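Local coordinates for protein endoglucanase A (Clostridium longisporum, PDB 6Q1I) that hydrolyses internal beta-1,4-glucosidic bonds in barley beta-glucan, lichenan and carboxymethylcellulose, and also degrades xylan, through its family 5 glycoside hydrolase domain, at residues 141-146 and 190-195; 207-210 and 216-219. One frame throughout, in Å; residues are numbered along the deposited sequence. Where two conformers were deposited one is given.

Contact 1 (141-146 and 190-195); sequences QISEAF and ESIRKT
Ile192 O receives two donors from Thr195, the residue that together with Ile192 itself meets Ser143 of the neighbouring helix. The hydroxyl bond from Thr195 OG1 to Ile192 O is 2.8 Å long, lies in the carbonyl plane and makes a C=O...donor angle of 152°; the longer backbone bond, from Thr195 N to the same oxygen, measures 3.2 Å. A chi1 of 66° sets OG1 between the backbone N and the carbonyl carbon, the position from which it can reach back along the chain to Ile192. Asn199 ND2 is a further partner of this hydroxyl, and it also bonds Ser143 O, so one amide nitrogen spans the two segments. Across the interface the meeting is of carbon and oxygen surfaces, without a direct hydrogen bond. Ser143 CB rests against Thr195 OG1 at 3.6 Å and against Thr195 CG2 at 3.8 Å. In one of the two conformers deposited for this serine, Ser143 OG lies alongside the base of the isoleucine, 3.3 Å from Ile192 CG1, an approach that holds for this copy alone and is therefore uncertain; its hydrogen bond goes to Trp139 O of its own helix. Ser143 CA and Ile192 CA are 5.6 Å apart, a close approach of the backbones that suits so small a side chain. On the solvent side, in one of its two conformers, the aliphatic part of Glu144 crosses Thr195 obliquely, touching its methyl through CG. On the barrel side, Phe155 of strand 153-156 packs against both Ser143 and Ile192. Two successive outer helices, 128-145 and 175-194, thus lie side by side over the strand that joins them in sequence, as is characteristic of the (beta/alpha)8 TIM barrel of family 5 glycoside hydrolases.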
ATOM      1  N   GLN A 141     -18.653  -5.394   4.157  1.00 10.44           N
ATOM      2  CA  GLN A 141     -18.809  -4.475   5.280  1.00 10.19           C
ATOM      3  C   GLN A 141     -17.956  -3.223   5.109  1.00  9.43           C
ATOM      4  O   GLN A 141     -18.420  -2.115   5.395  1.00 11.13           O
ATOM      5  CB  GLN A 141     -18.472  -5.200   6.581  1.00 10.61           C
ATOM      6  CG  GLN A 141     -19.496  -6.261   6.954  1.00 11.93           C
ATOM      7  CD  GLN A 141     -19.051  -7.086   8.129  1.00 14.32           C
ATOM      8  OE1 GLN A 141     -19.067  -6.625   9.268  1.00 14.30           O
ATOM      9  NE2 GLN A 141     -18.633  -8.310   7.863  1.00 16.15           N
ATOM     10  N   ILE A 142     -16.709  -3.366   4.648  1.00  9.56           N
ATOM     11  CA  ILE A 142     -15.888  -2.179   4.411  1.00  9.22           C
ATOM     12  C   ILE A 142     -16.555  -1.306   3.357  1.00  8.76           C
ATOM     13  O   ILE A 142     -16.672  -0.086   3.509  1.00 10.15           O
ATOM     14  CB  ILE A 142     -14.459  -2.562   3.980  1.00  9.18           C
ATOM     15  CG1 ILE A 142     -13.725  -3.398   5.032  1.00 10.27           C
ATOM     16  CG2 ILE A 142     -13.644  -1.302   3.665  1.00  9.98           C
ATOM     17  CD1 ILE A 142     -12.446  -4.049   4.497  1.00  9.66           C
ATOM     18  N   SER A 143     -16.996  -1.931   2.259  1.00 10.14           N
ATOM     19  CA  SER A 143     -17.605  -1.194   1.153  0.82 10.03           C
ATOM     20  C   SER A 143     -18.857  -0.458   1.595  1.00 11.31           C
ATOM     21  O   SER A 143     -19.091   0.688   1.206  1.00 11.06           O
ATOM     22  CB  SER A 143     -17.991  -2.175   0.041  0.82 11.23           C
ATOM     23  OG  SER A 143     -16.847  -2.730  -0.550  0.82 12.04           O
ATOM     24  N   GLU A 144     -19.705  -1.129   2.381  0.57 10.03           N
ATOM     25  CA  GLU A 144     -20.926  -0.497   2.877  0.57 10.82           C
ATOM     26  C   GLU A 144     -20.598   0.711   3.743  0.57 11.57           C
ATOM     27  O   GLU A 144     -21.238   1.763   3.627  0.57 13.18           O
ATOM     28  CB  GLU A 144     -21.778  -1.514   3.653  0.57 13.08           C
ATOM     29  CG  GLU A 144     -22.535  -2.511   2.757  0.57 13.72           C
ATOM     30  CD  GLU A 144     -23.231  -3.645   3.515  0.57 15.72           C
ATOM     31  OE1 GLU A 144     -22.965  -3.840   4.723  0.57 16.91           O
ATOM     32  OE2 GLU A 144     -24.050  -4.357   2.887  0.57 15.95           O
ATOM     33  N   ALA A 145     -19.583   0.589   4.600  1.00 11.32           N
ATOM     34  CA  ALA A 145     -19.250   1.687   5.503  1.00 11.59           C
ATOM     35  C   ALA A 145     -18.785   2.919   4.736  1.00 10.74           C
ATOM     36  O   ALA A 145     -19.045   4.046   5.165  1.00 12.59           O
ATOM     37  CB  ALA A 145     -18.175   1.249   6.499  1.00 12.42           C
ATOM     38  N   PHE A 146     -18.116   2.729   3.593  1.00 10.34           N
ATOM     39  CA  PHE A 146     -17.516   3.820   2.826  1.00 10.23           C
ATOM     40  C   PHE A 146     -18.224   4.075   1.496  1.00 10.96           C
ATOM     41  O   PHE A 146     -17.702   4.807   0.653  1.00 11.18           O
ATOM     42  CB  PHE A 146     -16.011   3.579   2.635  1.00 11.20           C
ATOM     43  CG  PHE A 146     -15.242   3.665   3.921  1.00  9.95           C
ATOM     44  CD1 PHE A 146     -14.838   4.890   4.416  1.00 11.04           C
ATOM     45  CD2 PHE A 146     -14.970   2.525   4.666  1.00 10.20           C
ATOM     46  CE1 PHE A 146     -14.152   4.975   5.634  1.00 11.63           C
ATOM     47  CE2 PHE A 146     -14.290   2.599   5.881  1.00 10.59           C
ATOM     48  CZ  PHE A 146     -13.879   3.828   6.362  1.00 11.32           C
ATOM     49  N   GLU A 190     -15.827  -8.335  -6.625  1.00  9.42           N
ATOM     50  CA  GLU A 190     -17.243  -8.617  -6.836  1.00  9.91           C
ATOM     51  C   GLU A 190     -18.063  -8.141  -5.649  1.00  9.73           C
ATOM     52  O   GLU A 190     -19.135  -7.556  -5.818  1.00 10.91           O
ATOM     53  CB  GLU A 190     -17.447 -10.115  -7.068  1.00 11.50           C
ATOM     54  CG  GLU A 190     -18.805 -10.496  -7.655  1.00 13.39           C
ATOM     55  CD  GLU A 190     -19.925 -10.639  -6.636  1.00 15.33           C
ATOM     56  OE1 GLU A 190     -19.662 -10.826  -5.424  1.00 16.06           O
ATOM     57  OE2 GLU A 190     -21.092 -10.581  -7.077  1.00 16.83           O
ATOM     58  N   SER A 191     -17.560  -8.370  -4.435  1.00  9.86           N
ATOM     59  CA  SER A 191     -18.261  -7.927  -3.235  1.00  9.73           C
ATOM     60  C   SER A 191     -18.342  -6.407  -3.153  1.00 10.01           C
ATOM     61  O   SER A 191     -19.376  -5.861  -2.750  1.00 11.49           O
ATOM     62  CB  SER A 191     -17.594  -8.517  -1.997  1.00 11.60           C
ATOM     63  OG  SER A 191     -17.721  -9.930  -1.990  1.00 12.33           O
ATOM     64  N   ILE A 192     -17.267  -5.708  -3.529  1.00  9.59           N
ATOM     65  CA  ILE A 192     -17.291  -4.246  -3.553  1.00  9.19           C
ATOM     66  C   ILE A 192     -18.369  -3.761  -4.518  1.00  9.70           C
ATOM     67  O   ILE A 192     -19.232  -2.949  -4.169  1.00 11.07           O
ATOM     68  CB  ILE A 192     -15.900  -3.697  -3.936  1.00  9.29           C
ATOM     69  CG1 ILE A 192     -14.862  -3.972  -2.836  1.00  9.11           C
ATOM     70  CG2 ILE A 192     -15.977  -2.219  -4.263  1.00  9.88           C
ATOM     71  CD1 ILE A 192     -13.418  -3.839  -3.298  1.00  9.07           C
ATOM     72  N   ARG A 193     -18.345  -4.279  -5.748  1.00 10.28           N
ATOM     73  CA  ARG A 193     -19.266  -3.809  -6.779  1.00 10.79           C
ATOM     74  C   ARG A 193     -20.717  -4.111  -6.423  1.00 11.43           C
ATOM     75  O   ARG A 193     -21.609  -3.322  -6.736  1.00 13.01           O
ATOM     76  CB  ARG A 193     -18.924  -4.457  -8.125  1.00 10.90           C
ATOM     77  CG  ARG A 193     -17.547  -4.115  -8.680  1.00 11.07           C
ATOM     78  CD  ARG A 193     -17.429  -2.636  -9.006  1.00 13.64           C
ATOM     79  NE  ARG A 193     -16.141  -2.289  -9.600  1.00 12.46           N
ATOM     80  CZ  ARG A 193     -15.353  -1.291  -9.196  1.00 11.42           C
ATOM     81  NH1 ARG A 193     -15.686  -0.510  -8.178  1.00 11.45           N
ATOM     82  NH2 ARG A 193     -14.212  -1.077  -9.822  1.00 11.81           N
ATOM     83  N   LYS A 194     -20.969  -5.248  -5.775  1.00 11.52           N
ATOM     84  CA  LYS A 194     -22.328  -5.654  -5.433  1.00 12.23           C
ATOM     85  C   LYS A 194     -23.006  -4.680  -4.475  1.00 12.58           C
ATOM     86  O   LYS A 194     -24.238  -4.617  -4.449  1.00 15.81           O
ATOM     87  CB  LYS A 194     -22.276  -7.052  -4.814  1.00 13.82           C
ATOM     88  CG  LYS A 194     -23.616  -7.714  -4.578  1.00 17.48           C
ATOM     89  CD  LYS A 194     -23.392  -9.080  -3.945  1.00 20.11           C
ATOM     90  CE  LYS A 194     -24.674  -9.882  -3.861  1.00 24.03           C
ATOM     91  NZ  LYS A 194     -24.398 -11.230  -3.307  1.00 27.05           N
ATOM     92  N   THR A 195     -22.244  -3.908  -3.694  1.00 12.26           N
ATOM     93  CA  THR A 195     -22.858  -2.951  -2.775  1.00 12.52           C
ATOM     94  C   THR A 195     -23.441  -1.733  -3.484  1.00 14.46           C
ATOM     95  O   THR A 195     -24.204  -0.991  -2.862  1.00 16.10           O
ATOM     96  CB  THR A 195     -21.880  -2.501  -1.677  1.00 11.84           C
ATOM     97  OG1 THR A 195     -20.799  -1.748  -2.238  1.00 12.32           O
ATOM     98  CG2 THR A 195     -21.346  -3.703  -0.905  1.00 12.84           C
TER

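Contact 2 (207-210 and 216-219); sequences PTYA and TTMN
The chi1 angles of Thr208 (57°) and Thr217 (54°) place each hydroxyl between its backbone N and carbonyl carbon and each methyl opposite the carbonyl carbon, so that the two beta-branched side chains meet with matching conformations. Thr208 CB and Thr217 CB are 4.1 Å apart. Both hydroxyls are hydrogen-bonded to Ser212 O in the connecting turn; Ser214 OG is a further partner of Thr217. The methyls go separate ways. Thr208 CG2 lies against the helix backbone, 3.6 Å from Thr217 O and 3.9 Å from Met218 CA. Thr217 CG2 instead reaches to the base of the tyrosine, 3.8 Å from Tyr209 O and 4.0 Å from Tyr209 CB, and approaches the ring obliquely. Although Tyr209 CB points toward the helix, CG is anti to the backbone N, and the ring is carried away to where its hydroxyl is bonded to Tyr168 O and Leu163 N.

No direct hydrogen bond crosses between the segments, but one water does the bridging. It accepts from Tyr209 N at 2.9 Å and donates to Thr217 O at 2.8 Å. The main-chain N-H of Tyr209 and a helical carbonyl are thereby both satisfied within a buried contact. Thr217 O thus takes the water's hydrogen bond while the Thr208 methyl lies against it, so that polar and apolar contacts converge on one oxygen.

The contact belongs to the beta-alpha-beta unit made by strand 204-208, the short helix 215-219 and strand 229-234. Tyr209 leans on Ser177, Arg178 and Val181 of helix 175-194, while Met218, whose CB points away from segment 207-210, packs on Tyr269 and Phe273 of helix 256-275.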
ATOM      1  N   PRO A 207      -3.319  -6.468  -5.898  1.00  6.99           N
ATOM      2  CA  PRO A 207      -1.901  -6.777  -6.084  1.00  6.46           C
ATOM      3  C   PRO A 207      -1.630  -8.046  -6.875  1.00  7.14           C
ATOM      4  O   PRO A 207      -2.466  -8.949  -6.991  1.00  7.52           O
ATOM      5  CB  PRO A 207      -1.410  -6.981  -4.644  1.00  7.50           C
ATOM      6  CG  PRO A 207      -2.608  -7.574  -3.957  1.00  7.49           C
ATOM      7  CD  PRO A 207      -3.793  -6.870  -4.559  1.00  6.58           C
ATOM      8  N   THR A 208      -0.415  -8.096  -7.411  1.00  7.10           N
ATOM      9  CA  THR A 208       0.200  -9.350  -7.788  1.00  7.06           C
ATOM     10  C   THR A 208       0.478 -10.182  -6.532  1.00  6.96           C
ATOM     11  O   THR A 208       0.359  -9.706  -5.398  1.00  7.08           O
ATOM     12  CB  THR A 208       1.536  -9.071  -8.466  1.00  7.83           C
ATOM     13  OG1 THR A 208       2.328  -8.321  -7.547  1.00  8.24           O
ATOM     14  CG2 THR A 208       1.370  -8.284  -9.754  1.00  8.35           C
ATOM     15  N   TYR A 209       0.870 -11.437  -6.734  1.00  7.38           N
ATOM     16  CA  TYR A 209       1.349 -12.254  -5.626  1.00  8.00           C
ATOM     17  C   TYR A 209       2.478 -11.520  -4.909  1.00  6.95           C
ATOM     18  O   TYR A 209       3.445 -11.065  -5.536  1.00  7.35           O
ATOM     19  CB  TYR A 209       1.828 -13.609  -6.161  1.00  7.88           C
ATOM     20  CG  TYR A 209       2.407 -14.553  -5.123  1.00  7.39           C
ATOM     21  CD1 TYR A 209       1.664 -15.619  -4.614  1.00  7.71           C
ATOM     22  CD2 TYR A 209       3.711 -14.402  -4.676  1.00  8.19           C
ATOM     23  CE1 TYR A 209       2.203 -16.488  -3.673  1.00  8.38           C
ATOM     24  CE2 TYR A 209       4.254 -15.261  -3.733  1.00  8.33           C
ATOM     25  CZ  TYR A 209       3.498 -16.304  -3.241  1.00  8.14           C
ATOM     26  OH  TYR A 209       4.031 -17.170  -2.305  1.00  8.98           O
ATOM     27  N   ALA A 210       2.337 -11.390  -3.588  1.00  7.17           N
ATOM     28  CA  ALA A 210       3.286 -10.706  -2.712  1.00  7.00           C
ATOM     29  C   ALA A 210       3.462  -9.229  -3.059  1.00  6.55           C
ATOM     30  O   ALA A 210       4.375  -8.580  -2.543  1.00  7.60           O
ATOM     31  CB  ALA A 210       4.652 -11.401  -2.667  1.00  7.96           C
ATOM     32  N   THR A 216       7.531 -12.859 -13.218  1.00 11.82           N
ATOM     33  CA  THR A 216       6.632 -13.996 -13.029  1.00 12.54           C
ATOM     34  C   THR A 216       5.315 -13.560 -12.398  1.00 10.86           C
ATOM     35  O   THR A 216       4.234 -13.973 -12.837  1.00 12.40           O
ATOM     36  CB  THR A 216       7.307 -15.072 -12.178  1.00 16.96           C
ATOM     37  OG1 THR A 216       8.422 -15.617 -12.893  1.00 20.50           O
ATOM     38  CG2 THR A 216       6.336 -16.201 -11.859  1.00 19.75           C
ATOM     39  N   THR A 217       5.386 -12.730 -11.357  1.00  9.07           N
ATOM     40  CA  THR A 217       4.165 -12.337 -10.661  1.00  9.13           C
ATOM     41  C   THR A 217       3.367 -11.306 -11.453  1.00  9.10           C
ATOM     42  O   THR A 217       2.136 -11.388 -11.502  1.00 10.20           O
ATOM     43  CB  THR A 217       4.496 -11.840  -9.253  1.00  8.39           C
ATOM     44  OG1 THR A 217       5.483 -10.813  -9.326  1.00  8.80           O
ATOM     45  CG2 THR A 217       5.047 -12.994  -8.404  1.00  9.25           C
ATOM     46  N   MET A 218       4.038 -10.352 -12.105  1.00 10.20           N
ATOM     47  CA  MET A 218       3.322  -9.431 -12.981  1.00 11.38           C
ATOM     48  C   MET A 218       2.640 -10.178 -14.114  1.00 10.63           C
ATOM     49  O   MET A 218       1.482  -9.904 -14.448  1.00 10.99           O
ATOM     50  CB  MET A 218       4.277  -8.415 -13.599  1.00 13.91           C
ATOM     51  CG  MET A 218       4.707  -7.287 -12.734  1.00 14.61           C
ATOM     52  SD  MET A 218       5.240  -5.920 -13.800  1.00 15.37           S
ATOM     53  CE  MET A 218       6.673  -6.636 -14.581  1.00 13.90           C
ATOM     54  N   ASN A 219       3.370 -11.078 -14.769  1.00 10.17           N
ATOM     55  CA  ASN A 219       2.814 -11.717 -15.952  1.00 12.16           C
ATOM     56  C   ASN A 219       1.551 -12.490 -15.627  1.00 11.76           C
ATOM     57  O   ASN A 219       0.627 -12.521 -16.450  1.00 12.46           O
ATOM     58  CB  ASN A 219       3.843 -12.617 -16.621  1.00 13.44           C
ATOM     59  CG  ASN A 219       4.930 -11.833 -17.327  1.00 15.52           C
ATOM     60  OD1 ASN A 219       4.799 -10.631 -17.567  1.00 17.88           O
ATOM     61  ND2 ASN A 219       6.005 -12.518 -17.679  1.00 16.74           N
TER
HETATM   62  O   HOH W   1       1.146 -12.775  -9.304  1.00  9.43           O

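Contact 1 closes before contact 2 opens, and their centres lie 24 Å apart, with nearest atoms about 10 Å from each other. They are joined by helix 175-194, whose C-terminal turn packs in contact 1 and whose early residues support Tyr209 of contact 2; strand 204-208 follows that helix in the chain. Contact 1 lies on the outer helical layer, away from the annotated catalytic positions. Contact 2 is at the C-terminal end of a barrel strand, the catalytic end in TIM-barrel enzymes: the Thr208 side chain is about 8 Å from that of Gln160 and about 11 Å from that of Gln284, altered residues at the probable proton-donor and nucleophile positions.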